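Local coordinates for protein probable thiosulfate sulfurtransferase (Thermus thermophilus, PDB 2EG4) that probably transfers sulfur from thiosulfate to acceptors such as cyanide, as a two-domain rhodanese-family sulfurtransferase that also binds a zinc ion, at residues A[62-76]-A[86-98]. Sequence-based numbering, arbitrary orientation.
Sequences SPVVLYDEGLTSRLC and GLEVQLWTEGWEP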
loop_
_atom_site.group_PDB
_atom_site.type_symbol
_atom_site.label_atom_id
_atom_site.label_comp_id
_atom_site.label_asym_id
_atom_site.label_seq_id
_atom_site.Cartn_x
_atom_site.Cartn_y
_atom_site.Cartn_z
ATOM N N SER A 62 -11.722 -10.014 -8.928
ATOM C CA SER A 62 -10.537 -10.858 -8.806
ATOM C C SER A 62 -10.391 -11.764 -10.023
ATOM O O SER A 62 -11.382 -12.273 -10.559
ATOM C CB SER A 62 -10.611 -11.734 -7.566
ATOM O OG SER A 62 -10.640 -10.960 -6.390
ATOM N N PRO A 63 -9.147 -11.999 -10.468
ATOM C CA PRO A 63 -7.914 -11.462 -9.890
ATOM C C PRO A 63 -7.554 -10.153 -10.575
ATOM O O PRO A 63 -7.930 -9.916 -11.726
ATOM C CB PRO A 63 -6.900 -12.553 -10.203
ATOM C CG PRO A 63 -7.315 -12.942 -11.595
ATOM C CD PRO A 63 -8.841 -13.007 -11.503
ATOM N N VAL A 64 -6.845 -9.292 -9.855
ATOM C CA VAL A 64 -6.417 -8.020 -10.422
ATOM C C VAL A 64 -4.898 -8.016 -10.466
ATOM O O VAL A 64 -4.225 -8.391 -9.502
ATOM C CB VAL A 64 -6.900 -6.800 -9.575
ATOM C CG1 VAL A 64 -6.279 -5.482 -10.133
ATOM C CG2 VAL A 64 -8.418 -6.718 -9.627
ATOM N N VAL A 65 -4.349 -7.622 -11.609
ATOM C CA VAL A 65 -2.904 -7.544 -11.743
ATOM C C VAL A 65 -2.557 -6.070 -11.888
ATOM O O VAL A 65 -2.992 -5.425 -12.836
ATOM C CB VAL A 65 -2.380 -8.293 -13.001
ATOM C CG1 VAL A 65 -0.890 -8.022 -13.176
ATOM C CG2 VAL A 65 -2.584 -9.807 -12.824
ATOM N N LEU A 66 -1.799 -5.540 -10.931
ATOM C CA LEU A 66 -1.417 -4.130 -11.008
ATOM C C LEU A 66 0.016 -4.018 -11.524
ATOM O O LEU A 66 0.894 -4.772 -11.098
ATOM C CB LEU A 66 -1.509 -3.452 -9.639
ATOM C CG LEU A 66 -2.898 -3.424 -8.976
ATOM C CD1 LEU A 66 -3.043 -4.633 -8.033
ATOM C CD2 LEU A 66 -3.067 -2.115 -8.188
ATOM N N TYR A 67 0.271 -3.073 -12.423
ATOM C CA TYR A 67 1.625 -2.943 -12.936
ATOM C C TYR A 67 2.118 -1.493 -12.954
ATOM O O TYR A 67 1.331 -0.552 -13.031
ATOM C CB TYR A 67 1.730 -3.567 -14.349
ATOM C CG TYR A 67 0.983 -2.825 -15.443
ATOM C CD1 TYR A 67 1.585 -1.772 -16.149
ATOM C CD2 TYR A 67 -0.326 -3.180 -15.784
ATOM C CE1 TYR A 67 0.897 -1.092 -17.167
ATOM C CE2 TYR A 67 -1.023 -2.515 -16.809
ATOM C CZ TYR A 67 -0.405 -1.471 -17.491
ATOM O OH TYR A 67 -1.087 -0.819 -18.497
ATOM N N ASP A 68 3.433 -1.334 -12.864
ATOM C CA ASP A 68 4.082 -0.029 -12.867
ATOM C C ASP A 68 5.534 -0.327 -13.261
ATOM O O ASP A 68 5.933 -1.494 -13.406
ATOM C CB ASP A 68 3.998 0.607 -11.468
ATOM C CG ASP A 68 4.179 2.119 -11.485
ATOM O OD1 ASP A 68 4.843 2.660 -12.398
ATOM O OD2 ASP A 68 3.657 2.763 -10.544
ATOM N N GLU A 69 6.303 0.720 -13.486
ATOM C CA GLU A 69 7.693 0.559 -13.877
ATOM C C GLU A 69 8.510 0.427 -12.593
ATOM O O GLU A 69 8.935 1.425 -11.993
ATOM C CB GLU A 69 8.121 1.766 -14.704
ATOM C CG GLU A 69 9.541 1.644 -15.292
ATOM C CD GLU A 69 9.729 0.312 -15.988
ATOM O OE1 GLU A 69 8.878 -0.041 -16.833
ATOM O OE2 GLU A 69 10.720 -0.396 -15.686
ATOM N N GLY A 70 8.700 -0.816 -12.182
ATOM C CA GLY A 70 9.428 -1.087 -10.954
ATOM C C GLY A 70 8.482 -1.174 -9.771
ATOM O O GLY A 70 7.275 -0.905 -9.885
ATOM N N LEU A 71 9.034 -1.538 -8.616
ATOM C CA LEU A 71 8.239 -1.680 -7.399
ATOM C C LEU A 71 8.091 -0.320 -6.733
ATOM O O LEU A 71 8.754 -0.022 -5.741
ATOM C CB LEU A 71 8.935 -2.656 -6.449
ATOM C CG LEU A 71 8.138 -3.097 -5.218
ATOM C CD1 LEU A 71 6.964 -3.988 -5.578
ATOM C CD2 LEU A 71 9.111 -3.861 -4.294
ATOM N N THR A 72 7.177 0.483 -7.264
ATOM C CA THR A 72 6.955 1.838 -6.788
ATOM C C THR A 72 6.021 1.937 -5.585
ATOM O O THR A 72 5.222 1.030 -5.314
ATOM C CB THR A 72 6.377 2.687 -7.911
ATOM O OG1 THR A 72 5.055 2.215 -8.185
ATOM C CG2 THR A 72 7.214 2.547 -9.184
ATOM N N SER A 73 6.126 3.046 -4.855
ATOM C CA SER A 73 5.270 3.219 -3.699
ATOM C C SER A 73 3.837 3.447 -4.203
ATOM O O SER A 73 2.895 3.018 -3.552
ATOM C CB SER A 73 5.745 4.390 -2.823
ATOM O OG SER A 73 5.574 5.622 -3.478
ATOM N N ARG A 74 3.677 4.077 -5.366
ATOM C CA ARG A 74 2.311 4.278 -5.875
ATOM C C ARG A 74 1.695 2.925 -6.262
ATOM O O ARG A 74 0.522 2.691 -6.016
ATOM C CB ARG A 74 2.266 5.274 -7.048
ATOM C CG ARG A 74 2.918 4.796 -8.306
ATOM C CD ARG A 74 3.136 5.945 -9.305
ATOM N NE ARG A 74 3.994 5.460 -10.374
ATOM C CZ ARG A 74 4.908 6.170 -11.021
ATOM N NH1 ARG A 74 5.125 7.448 -10.715
ATOM N NH2 ARG A 74 5.597 5.597 -12.003
ATOM N N LEU A 75 2.491 2.017 -6.827
ATOM C CA LEU A 75 1.980 0.694 -7.162
ATOM C C LEU A 75 1.561 -0.077 -5.906
ATOM O O LEU A 75 0.475 -0.618 -5.843
ATOM C CB LEU A 75 3.054 -0.109 -7.918
ATOM C CG LEU A 75 2.790 -1.609 -8.090
ATOM C CD1 LEU A 75 1.578 -1.823 -9.007
ATOM C CD2 LEU A 75 4.030 -2.282 -8.688
ATOM N N CYS A 76 2.415 -0.098 -4.892
ATOM C CA CYS A 76 2.088 -0.856 -3.694
ATOM C C CYS A 76 0.976 -0.244 -2.847
ATOM O O CYS A 76 0.164 -0.973 -2.297
ATOM C CB CYS A 76 3.355 -1.071 -2.887
ATOM S SG CYS A 76 4.567 -2.093 -3.761
ATOM N N GLY A 86 -10.547 -6.712 -0.385
ATOM C CA GLY A 86 -10.878 -8.111 -0.617
ATOM C C GLY A 86 -10.593 -8.712 -1.985
ATOM O O GLY A 86 -10.950 -9.863 -2.245
ATOM N N LEU A 87 -9.990 -7.945 -2.881
ATOM C CA LEU A 87 -9.665 -8.487 -4.200
ATOM C C LEU A 87 -8.369 -9.274 -4.139
ATOM O O LEU A 87 -7.501 -8.985 -3.319
ATOM C CB LEU A 87 -9.489 -7.360 -5.207
ATOM C CG LEU A 87 -10.729 -6.572 -5.599
ATOM C CD1 LEU A 87 -10.312 -5.375 -6.447
ATOM C CD2 LEU A 87 -11.679 -7.481 -6.358
ATOM N N GLU A 88 -8.246 -10.285 -5.001
ATOM C CA GLU A 88 -7.024 -11.069 -5.088
ATOM C C GLU A 88 -6.126 -10.226 -6.000
ATOM O O GLU A 88 -6.501 -9.929 -7.121
ATOM C CB GLU A 88 -7.315 -12.431 -5.721
ATOM C CG GLU A 88 -8.193 -13.312 -4.828
ATOM C CD GLU A 88 -7.628 -13.445 -3.410
ATOM O OE1 GLU A 88 -6.444 -13.834 -3.276
ATOM O OE2 GLU A 88 -8.369 -13.162 -2.435
ATOM N N VAL A 89 -4.974 -9.798 -5.495
ATOM C CA VAL A 89 -4.095 -8.936 -6.282
ATOM C C VAL A 89 -2.704 -9.476 -6.491
ATOM O O VAL A 89 -2.187 -10.262 -5.682
ATOM C CB VAL A 89 -3.962 -7.521 -5.622
ATOM C CG1 VAL A 89 -5.326 -6.878 -5.526
ATOM C CG2 VAL A 89 -3.346 -7.632 -4.231
ATOM N N GLN A 90 -2.088 -9.049 -7.590
ATOM C CA GLN A 90 -0.729 -9.446 -7.905
ATOM C C GLN A 90 -0.017 -8.219 -8.461
ATOM O O GLN A 90 -0.627 -7.437 -9.180
ATOM C CB GLN A 90 -0.735 -10.560 -8.954
ATOM C CG GLN A 90 0.628 -11.093 -9.312
ATOM C CD GLN A 90 0.523 -12.310 -10.216
ATOM O OE1 GLN A 90 -0.344 -13.165 -10.015
ATOM N NE2 GLN A 90 1.402 -12.398 -11.208
ATOM N N LEU A 91 1.257 -8.064 -8.112
ATOM C CA LEU A 91 2.078 -6.950 -8.582
ATOM C C LEU A 91 2.896 -7.431 -9.790
ATOM O O LEU A 91 3.378 -8.566 -9.807
ATOM C CB LEU A 91 3.047 -6.502 -7.486
ATOM C CG LEU A 91 2.481 -5.995 -6.157
ATOM C CD1 LEU A 91 3.626 -5.795 -5.170
ATOM C CD2 LEU A 91 1.731 -4.701 -6.379
ATOM N N TRP A 92 3.093 -6.546 -10.763
ATOM C CA TRP A 92 3.862 -6.872 -11.964
ATOM C C TRP A 92 4.737 -5.639 -12.202
ATOM O O TRP A 92 4.246 -4.605 -12.641
ATOM C CB TRP A 92 2.883 -7.098 -13.107
ATOM C CG TRP A 92 3.496 -7.636 -14.359
ATOM C CD1 TRP A 92 4.755 -8.122 -14.510
ATOM C CD2 TRP A 92 2.842 -7.789 -15.620
ATOM N NE1 TRP A 92 4.931 -8.580 -15.802
ATOM C CE2 TRP A 92 3.773 -8.387 -16.503
ATOM C CE3 TRP A 92 1.561 -7.484 -16.092
ATOM C CZ2 TRP A 92 3.462 -8.685 -17.834
ATOM C CZ3 TRP A 92 1.242 -7.783 -17.423
ATOM C CH2 TRP A 92 2.195 -8.377 -18.276
ATOM N N THR A 93 6.029 -5.763 -11.917
ATOM C CA THR A 93 6.952 -4.632 -11.996
ATOM C C THR A 93 7.874 -4.569 -13.202
ATOM O O THR A 93 8.555 -3.581 -13.412
ATOM C CB THR A 93 7.846 -4.568 -10.738
ATOM O OG1 THR A 93 8.613 -5.779 -10.641
ATOM C CG2 THR A 93 6.996 -4.403 -9.468
ATOM N N GLU A 94 7.902 -5.633 -13.985
ATOM C CA GLU A 94 8.780 -5.661 -15.151
ATOM C C GLU A 94 8.302 -6.755 -16.080
ATOM O O GLU A 94 7.877 -7.810 -15.614
ATOM C CB GLU A 94 10.222 -5.933 -14.697
ATOM C CG GLU A 94 10.799 -7.293 -15.039
ATOM C CD GLU A 94 11.161 -7.420 -16.510
ATOM O OE1 GLU A 94 11.713 -6.448 -17.076
ATOM O OE2 GLU A 94 10.908 -8.492 -17.102
ATOM N N GLY A 95 8.359 -6.507 -17.387
ATOM C CA GLY A 95 7.948 -7.527 -18.341
ATOM C C GLY A 95 6.666 -7.226 -19.092
ATOM O O GLY A 95 6.344 -7.884 -20.089
ATOM N N TRP A 96 5.932 -6.220 -18.624
ATOM C CA TRP A 96 4.679 -5.816 -19.245
ATOM C C TRP A 96 4.868 -4.758 -20.354
ATOM O O TRP A 96 3.973 -4.551 -21.173
ATOM C CB TRP A 96 3.732 -5.203 -18.171
ATOM C CG TRP A 96 4.375 -4.090 -17.361
ATOM C CD1 TRP A 96 5.008 -4.211 -16.156
ATOM C CD2 TRP A 96 4.483 -2.708 -17.730
ATOM N NE1 TRP A 96 5.507 -2.996 -15.752
ATOM C CE2 TRP A 96 5.200 -2.057 -16.705
ATOM C CE3 TRP A 96 4.043 -1.960 -18.833
ATOM C CZ2 TRP A 96 5.490 -0.699 -16.749
ATOM C CZ3 TRP A 96 4.326 -0.604 -18.877
ATOM C CH2 TRP A 96 5.045 0.014 -17.842
ATOM N N GLU A 97 6.025 -4.100 -20.356
ATOM C CA GLU A 97 6.309 -2.993 -21.260
ATOM C C GLU A 97 6.115 -3.263 -22.743
ATOM O O GLU A 97 5.654 -2.378 -23.469
ATOM C CB GLU A 97 7.713 -2.435 -20.979
ATOM C CG GLU A 97 7.876 -1.885 -19.532
ATOM C CD GLU A 97 8.415 -2.907 -18.513
ATOM O OE1 GLU A 97 8.350 -4.128 -18.752
ATOM O OE2 GLU A 97 8.899 -2.472 -17.449
ATOM N N PRO A 98 6.445 -4.475 -23.213
ATOM C CA PRO A 98 6.258 -4.757 -24.647
ATOM C C PRO A 98 4.785 -4.731 -25.060
ATOM O O PRO A 98 4.456 -4.579 -26.251
ATOM C CB PRO A 98 6.826 -6.170 -24.798
ATOM C CG PRO A 98 7.917 -6.204 -23.758
ATOM C CD PRO A 98 7.231 -5.538 -22.565
HETATM O O HOH W 1 -12.027 -11.528 -4.361
HETATM O O HOH W 2 10.972 -2.759 -14.592
HETATM O O HOH W 3 12.291 -3.104 -16.833
#
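V64-Y67 and V89-W92 run side by side as parallel strands, their axes 4.7 Å apart at closest and inclined by 27°, stitched by a ladder from V64 N to E88 O through W92 N to L66 O. At its start S62 OG accepts from E88 N at 2.8 Å, nearly straight. One face of the pair carries V64, L66, V89 and L91; the methyls of L91 split their contacts, CD2 lying 3.7 Å from L75 CG while CD1 meets L71 CD1 and C76 SG. This is a right-handed beta-alpha-beta crossover of the rhodanese-like domain: helix 73-84 links the strands and covers this face, 89-92 is an edge strand of the sheet, and F202 of helix 195-206 also packs on L91. The other face bears V65, Q90, Y67 and W92, with V65 CG1 against W92 CE3.

Beyond the strands, W96 joins the two segments again. With chi1 at 53°, its CG sits between backbone N and carbonyl carbon, which swings the indole against Y67: Y67 CD1 lies over the ring 3.4 Å from W96 CD2, the planes tilted by 41°, while E97 CG rests near the rim of the opposite face. W96 NE1 donates to D68 O at 2.8 Å, coming from above the carbonyl plane. Cutting the indole back to an alanine is likely to leave D68 O without this donor and open a gap beside Y67, whose OH is anchored by L23 N. G70 N reaches T93 O in the carbonyl plane, on a lone pair, while R74 grips the D68 carboxylate side-on through NE and NH2.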